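Local coordinates for peptidyl tryptophan dihydroxylase (Pseudomonas putida, PDB 7CTQ), which dihydroxylates a peptide-bound tryptophan with the help of FAD, a step essential for making the tryptophylquinone cofactor of quinohemoprotein amine dehydrogenase, at residues R363-D368 with A374-T379; V358-R363 with P396-L401. All coordinates share one frame; numbering follows the deposited sequence. Where two conformers were deposited one is given.

Contact 1: R363-D368 with A374-T379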
loop_
_atom_site.group_PDB
_atom_site.type_symbol
_atom_site.label_atom_id
_atom_site.label_comp_id
_atom_site.label_asym_id
_atom_site.label_seq_id
_atom_site.Cartn_x
_atom_site.Cartn_y
_atom_site.Cartn_z
ATOM N N ARG A 363 -23.998 -7.469 -5.004
ATOM C CA ARG A 363 -22.806 -6.719 -4.647
ATOM C C ARG A 363 -22.029 -6.419 -5.915
ATOM O O ARG A 363 -22.250 -7.063 -6.945
ATOM C CB ARG A 363 -21.914 -7.500 -3.665
ATOM C CG ARG A 363 -22.579 -7.829 -2.329
ATOM C CD ARG A 363 -22.771 -6.585 -1.471
ATOM N NE ARG A 363 -23.120 -6.931 -0.087
ATOM C CZ ARG A 363 -22.212 -7.115 0.871
ATOM N NH1 ARG A 363 -20.920 -6.990 0.579
ATOM N NH2 ARG A 363 -22.585 -7.416 2.111
ATOM N N PRO A 364 -21.108 -5.447 -5.871
ATOM C CA PRO A 364 -20.248 -5.175 -7.035
ATOM C C PRO A 364 -19.316 -6.337 -7.362
ATOM O O PRO A 364 -18.734 -6.960 -6.470
ATOM C CB PRO A 364 -19.436 -3.944 -6.599
ATOM C CG PRO A 364 -20.233 -3.317 -5.500
ATOM C CD PRO A 364 -20.940 -4.445 -4.808
ATOM N N VAL A 365 -19.142 -6.587 -8.667
ATOM C CA VAL A 365 -18.250 -7.618 -9.201
ATOM C C VAL A 365 -17.507 -7.044 -10.404
ATOM O O VAL A 365 -17.918 -6.040 -10.985
ATOM C CB VAL A 365 -19.011 -8.893 -9.621
ATOM C CG1 VAL A 365 -19.782 -9.473 -8.455
ATOM C CG2 VAL A 365 -19.971 -8.586 -10.764
ATOM N N LEU A 366 -16.410 -7.703 -10.785
ATOM C CA LEU A 366 -15.646 -7.366 -11.988
ATOM C C LEU A 366 -15.976 -8.339 -13.109
ATOM O O LEU A 366 -15.822 -9.546 -12.938
ATOM C CB LEU A 366 -14.142 -7.413 -11.726
ATOM C CG LEU A 366 -13.429 -6.130 -11.328
ATOM C CD1 LEU A 366 -14.270 -5.374 -10.316
ATOM C CD2 LEU A 366 -12.026 -6.397 -10.783
ATOM N N ARG A 367 -16.426 -7.814 -14.251
ATOM C CA ARG A 367 -16.663 -8.633 -15.440
ATOM C C ARG A 367 -16.250 -7.842 -16.671
ATOM O O ARG A 367 -16.714 -6.712 -16.865
ATOM C CB ARG A 367 -18.132 -9.066 -15.560
ATOM C CG ARG A 367 -18.418 -9.927 -16.807
ATOM C CD ARG A 367 -19.860 -10.467 -16.847
ATOM N NE ARG A 367 -20.059 -11.474 -17.897
ATOM C CZ ARG A 367 -21.233 -12.031 -18.196
ATOM N NH1 ARG A 367 -22.324 -11.685 -17.525
ATOM N NH2 ARG A 367 -21.323 -12.938 -19.164
ATOM N N ASP A 368 -15.367 -8.431 -17.485
ATOM C CA ASP A 368 -14.979 -7.871 -18.789
ATOM C C ASP A 368 -14.473 -6.434 -18.669
ATOM O O ASP A 368 -14.758 -5.567 -19.509
ATOM C CB ASP A 368 -16.137 -7.981 -19.793
ATOM C CG ASP A 368 -16.477 -9.439 -20.145
ATOM O OD1 ASP A 368 -15.536 -10.263 -20.213
ATOM O OD2 ASP A 368 -17.675 -9.771 -20.339
ATOM N N ALA A 374 -23.845 -8.381 -9.210
ATOM C CA ALA A 374 -24.353 -9.739 -9.320
ATOM C C ALA A 374 -24.666 -10.245 -7.930
ATOM O O ALA A 374 -24.162 -9.722 -6.934
ATOM C CB ALA A 374 -23.353 -10.677 -10.020
ATOM N N GLU A 375 -25.538 -11.247 -7.871
ATOM C CA GLU A 375 -25.758 -11.970 -6.628
ATOM C C GLU A 375 -24.482 -12.725 -6.284
ATOM O O GLU A 375 -23.987 -13.521 -7.086
ATOM C CB GLU A 375 -26.941 -12.926 -6.757
ATOM C CG GLU A 375 -28.295 -12.218 -6.756
ATOM C CD GLU A 375 -29.421 -13.098 -6.227
ATOM O OE1 GLU A 375 -30.523 -12.564 -5.987
ATOM O OE2 GLU A 375 -29.209 -14.324 -6.057
ATOM N N VAL A 376 -23.918 -12.436 -5.117
ATOM C CA VAL A 376 -22.721 -13.113 -4.642
ATOM C C VAL A 376 -23.053 -13.682 -3.278
ATOM O O VAL A 376 -24.109 -13.405 -2.710
ATOM C CB VAL A 376 -21.497 -12.172 -4.564
ATOM C CG1 VAL A 376 -21.237 -11.524 -5.933
ATOM C CG2 VAL A 376 -21.739 -11.101 -3.515
ATOM N N VAL A 377 -22.145 -14.491 -2.750
ATOM C CA VAL A 377 -22.334 -15.102 -1.437
ATOM C C VAL A 377 -21.401 -14.407 -0.451
ATOM O O VAL A 377 -20.180 -14.443 -0.620
ATOM C CB VAL A 377 -22.082 -16.611 -1.479
ATOM C CG1 VAL A 377 -22.269 -17.194 -0.075
ATOM C CG2 VAL A 377 -23.033 -17.263 -2.495
ATOM N N VAL A 378 -21.986 -13.738 0.556
ATOM C CA VAL A 378 -21.235 -12.992 1.559
ATOM C C VAL A 378 -21.002 -13.910 2.750
ATOM O O VAL A 378 -21.944 -14.526 3.261
ATOM C CB VAL A 378 -21.987 -11.720 1.985
ATOM C CG1 VAL A 378 -21.297 -11.025 3.182
ATOM C CG2 VAL A 378 -22.112 -10.754 0.793
ATOM N N THR A 379 -19.746 -14.021 3.170
ATOM C CA THR A 379 -19.349 -14.909 4.252
ATOM C C THR A 379 -18.492 -14.150 5.260
ATOM O O THR A 379 -18.025 -13.031 5.009
ATOM C CB THR A 379 -18.552 -16.114 3.731
ATOM O OG1 THR A 379 -17.225 -15.688 3.394
ATOM C CG2 THR A 379 -19.222 -16.763 2.516
#

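Contact 2: V358-R363 with P396-L401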
loop_
_atom_site.group_PDB
_atom_site.type_symbol
_atom_site.label_atom_id
_atom_site.label_comp_id
_atom_site.label_asym_id
_atom_site.label_seq_id
_atom_site.Cartn_x
_atom_site.Cartn_y
_atom_site.Cartn_z
ATOM N N VAL A 358 -24.060 -16.720 6.633
ATOM C CA VAL A 358 -23.792 -16.516 5.210
ATOM C C VAL A 358 -25.012 -15.898 4.539
ATOM O O VAL A 358 -26.156 -16.297 4.797
ATOM C CB VAL A 358 -23.417 -17.856 4.552
ATOM C CG1 VAL A 358 -23.502 -17.753 3.063
ATOM C CG2 VAL A 358 -22.023 -18.322 5.005
ATOM N N ARG A 359 -24.782 -14.916 3.666
ATOM C CA ARG A 359 -25.888 -14.205 3.039
ATOM C C ARG A 359 -25.679 -14.115 1.535
ATOM O O ARG A 359 -24.562 -13.865 1.067
ATOM C CB ARG A 359 -26.045 -12.790 3.634
ATOM C CG ARG A 359 -26.549 -12.771 5.080
ATOM C CD ARG A 359 -26.826 -11.350 5.574
ATOM N NE ARG A 359 -27.790 -10.640 4.733
ATOM C CZ ARG A 359 -29.087 -10.498 5.003
ATOM N NH1 ARG A 359 -29.612 -11.019 6.101
ATOM N NH2 ARG A 359 -29.862 -9.830 4.160
ATOM N N VAL A 360 -26.763 -14.307 0.786
ATOM C CA VAL A 360 -26.786 -14.001 -0.642
ATOM C C VAL A 360 -27.213 -12.545 -0.791
ATOM O O VAL A 360 -28.291 -12.152 -0.326
ATOM C CB VAL A 360 -27.737 -14.928 -1.407
ATOM C CG1 VAL A 360 -27.878 -14.437 -2.818
ATOM C CG2 VAL A 360 -27.233 -16.379 -1.382
ATOM N N GLU A 361 -26.364 -11.742 -1.418
ATOM C CA GLU A 361 -26.628 -10.326 -1.608
ATOM C C GLU A 361 -26.116 -9.905 -2.976
ATOM O O GLU A 361 -25.176 -10.495 -3.514
ATOM C CB GLU A 361 -25.959 -9.459 -0.511
ATOM C CG GLU A 361 -26.593 -9.586 0.869
ATOM C CD GLU A 361 -26.006 -8.613 1.886
ATOM O OE1 GLU A 361 -26.011 -8.943 3.088
ATOM O OE2 GLU A 361 -25.540 -7.522 1.493
ATOM N N ARG A 362 -26.751 -8.873 -3.527
ATOM C CA ARG A 362 -26.294 -8.248 -4.762
ATOM C C ARG A 362 -25.173 -7.259 -4.430
ATOM O O ARG A 362 -25.374 -6.326 -3.650
ATOM C CB ARG A 362 -27.471 -7.548 -5.450
ATOM C CG ARG A 362 -27.354 -7.423 -6.954
ATOM C CD ARG A 362 -28.631 -6.824 -7.546
ATOM N NE ARG A 362 -29.802 -7.383 -6.888
ATOM C CZ ARG A 362 -30.699 -6.686 -6.194
ATOM N NH1 ARG A 362 -30.579 -5.373 -6.054
ATOM N NH2 ARG A 362 -31.720 -7.321 -5.634
ATOM N N ARG A 363 -23.998 -7.469 -5.004
ATOM C CA ARG A 363 -22.806 -6.719 -4.647
ATOM C C ARG A 363 -22.029 -6.419 -5.915
ATOM O O ARG A 363 -22.250 -7.063 -6.945
ATOM C CB ARG A 363 -21.914 -7.500 -3.665
ATOM C CG ARG A 363 -22.579 -7.829 -2.329
ATOM C CD ARG A 363 -22.771 -6.585 -1.471
ATOM N NE ARG A 363 -23.120 -6.931 -0.087
ATOM C CZ ARG A 363 -22.212 -7.115 0.871
ATOM N NH1 ARG A 363 -20.920 -6.990 0.579
ATOM N NH2 ARG A 363 -22.585 -7.416 2.111
ATOM N N PRO A 396 -26.795 -19.182 -6.688
ATOM C CA PRO A 396 -27.924 -20.117 -6.898
ATOM C C PRO A 396 -27.845 -21.343 -6.004
ATOM O O PRO A 396 -28.845 -21.731 -5.381
ATOM C CB PRO A 396 -27.806 -20.476 -8.385
ATOM C CG PRO A 396 -27.065 -19.339 -8.998
ATOM C CD PRO A 396 -26.072 -18.919 -7.949
ATOM N N ALA A 397 -26.665 -21.963 -5.924
ATOM C CA ALA A 397 -26.487 -23.107 -5.038
ATOM C C ALA A 397 -26.815 -22.746 -3.592
ATOM O O ALA A 397 -27.538 -23.478 -2.913
ATOM C CB ALA A 397 -25.057 -23.636 -5.157
ATOM N N VAL A 398 -26.299 -21.611 -3.105
ATOM C CA VAL A 398 -26.497 -21.264 -1.696
ATOM C C VAL A 398 -27.956 -20.905 -1.429
ATOM O O VAL A 398 -28.504 -21.225 -0.368
ATOM C CB VAL A 398 -25.542 -20.126 -1.280
ATOM C CG1 VAL A 398 -25.891 -19.623 0.108
ATOM C CG2 VAL A 398 -24.090 -20.599 -1.340
ATOM N N ARG A 399 -28.606 -20.225 -2.378
ATOM C CA ARG A 399 -30.047 -20.024 -2.277
ATOM C C ARG A 399 -30.759 -21.362 -2.112
ATOM O O ARG A 399 -31.568 -21.539 -1.191
ATOM C CB ARG A 399 -30.567 -19.278 -3.516
ATOM C CG ARG A 399 -30.544 -17.759 -3.402
ATOM C CD ARG A 399 -31.122 -17.142 -4.673
ATOM N NE ARG A 399 -31.349 -15.704 -4.567
ATOM C CZ ARG A 399 -32.389 -15.147 -3.948
ATOM N NH1 ARG A 399 -33.307 -15.906 -3.347
ATOM N NH2 ARG A 399 -32.507 -13.824 -3.921
ATOM N N GLU A 400 -30.456 -22.328 -2.990
ATOM C CA GLU A 400 -31.125 -23.629 -2.887
ATOM C C GLU A 400 -30.778 -24.321 -1.572
ATOM O O GLU A 400 -31.664 -24.862 -0.897
ATOM C CB GLU A 400 -30.760 -24.514 -4.080
ATOM C CG GLU A 400 -31.384 -24.064 -5.397
ATOM C CD GLU A 400 -31.244 -25.098 -6.509
ATOM O OE1 GLU A 400 -30.358 -25.978 -6.409
ATOM O OE2 GLU A 400 -32.029 -25.033 -7.481
ATOM N N LEU A 401 -29.501 -24.288 -1.171
ATOM C CA LEU A 401 -29.113 -24.897 0.106
ATOM C C LEU A 401 -29.854 -24.257 1.269
ATOM O O LEU A 401 -30.332 -24.957 2.171
ATOM C CB LEU A 401 -27.602 -24.780 0.333
ATOM C CG LEU A 401 -26.667 -25.627 -0.534
ATOM C CD1 LEU A 401 -25.223 -25.145 -0.404
ATOM C CD2 LEU A 401 -26.785 -27.107 -0.176
#

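Contact 1: R363-D368 with A374-T379
Arg363 lays its side chain across two valines of the opposite strand, crossing each at about a right angle. Its methylenes CB and CG rest on one methyl of Val376, with Arg363 CG 3.6 Å from Val376 CG2. Further out the guanidinium turns a flat face to Val378, whose CG2 stands 3.6 Å above the plane, over its centre. With CG beside the backbone N, a bend at chi2 (-71°) lifts CD off Val376, and the rest of the chain carries the guanidinium on to Val378. Below this arginine the two strands, 359-367 and 370-378, form an antiparallel beta hairpin, and Arg363 with Ala374 is a hydrogen-bonded pair in it. Both bonds are nearly straight: Arg363 N gives to Ala374 O at 3.0 Å (167°) and Ala374 N to Arg363 O at 3.1 Å. The two segments overlap only at this pair and lead off to opposite sides of it; their axes stand at 99°, which points to a bent, twisted hairpin. Diagonally across the pair, on the same face of the hairpin, Val365 and Val376 slide past each other in opposite directions, Val365 CG1 meeting Val376 CG1 at 3.6 Å. The other methyl of the first valine, Val365 CG2, lies 4.0 Å from Ala374 CB, and Trp387 touches Val365, Val376 and Ala374 as well. The charged end of Arg363 is held by Glu361 on its own strand through NE and NH2, and NH1 bonds to Pro383 O. A leucine in place of Arg363 would probably leave Glu361 OE2 and Pro383 O without these donors, Arg359 remaining on OE1, and take the flat cover off the Val378 methyl.

Contact 2: V358-R363 with P396-L401
With chi1 at 171°, Val398 puts CG1 anti to its backbone N; the same angle at Val360 leaves CG2 beside the backbone N and anti to the carbonyl carbon, and these two methyls meet at 3.8 Å as the side chains slide past each other in opposite directions. Val358, two residues back, adds a looser touch, its CG1 4.2 Å from the same Val398 CG1. Arg399 comes across Val360 at about a right angle on a chain extended from CG to NE; its CG passes Val360 CG2, and NE, 4.1 Å from Val360 CG1, is the atom salt-bridged to Glu375 OE2 on the neighbouring strand. No hydrogen bond joins the two segments, though Gln402 NE2, at the end of the helix, bonds to Val358 O. Arg359 and Glu361, alternating with the valines, point away from the helix and with Arg363 make a salt-bridge network: Glu361 OE1 takes Arg359 NE at 3.0 Å, and Glu361 OE2 takes both NE and NH2 of Arg363, side-on and from one face of the carboxylate. Two charges of arginine thus share one glutamate, which probably keeps it ionised. In the fold, helix 395-402 packs against one face of the hairpin 359-367 and 370-378; Val377 of the second strand and Trp355 also touch Val398, and helix 407-410 lies against Ala397, Glu400 and Leu401.

In the fold
Both contacts use strand 359-367 and share Arg363, with centres about 11 Å apart. Contact 1 holds the hairpin to itself, by main-chain bonds and apolar packing under an arginine; contact 2 lays helix 395-402 on it with side chains alone and buries less surface, 174 against 276 Å². Each mixes buried valines with more open residues, and contact 2, about 32 Å from the centre of the chain against 24 Å, lies farther out. Alternation along the strands divides the chemistry, for Glu361 and Arg363 lie on the face away from the helix while Val358 and Val360 point to it. Glu375, on a contact 1 strand but pointing away from 363-368, pairs with Arg399 of contact 2.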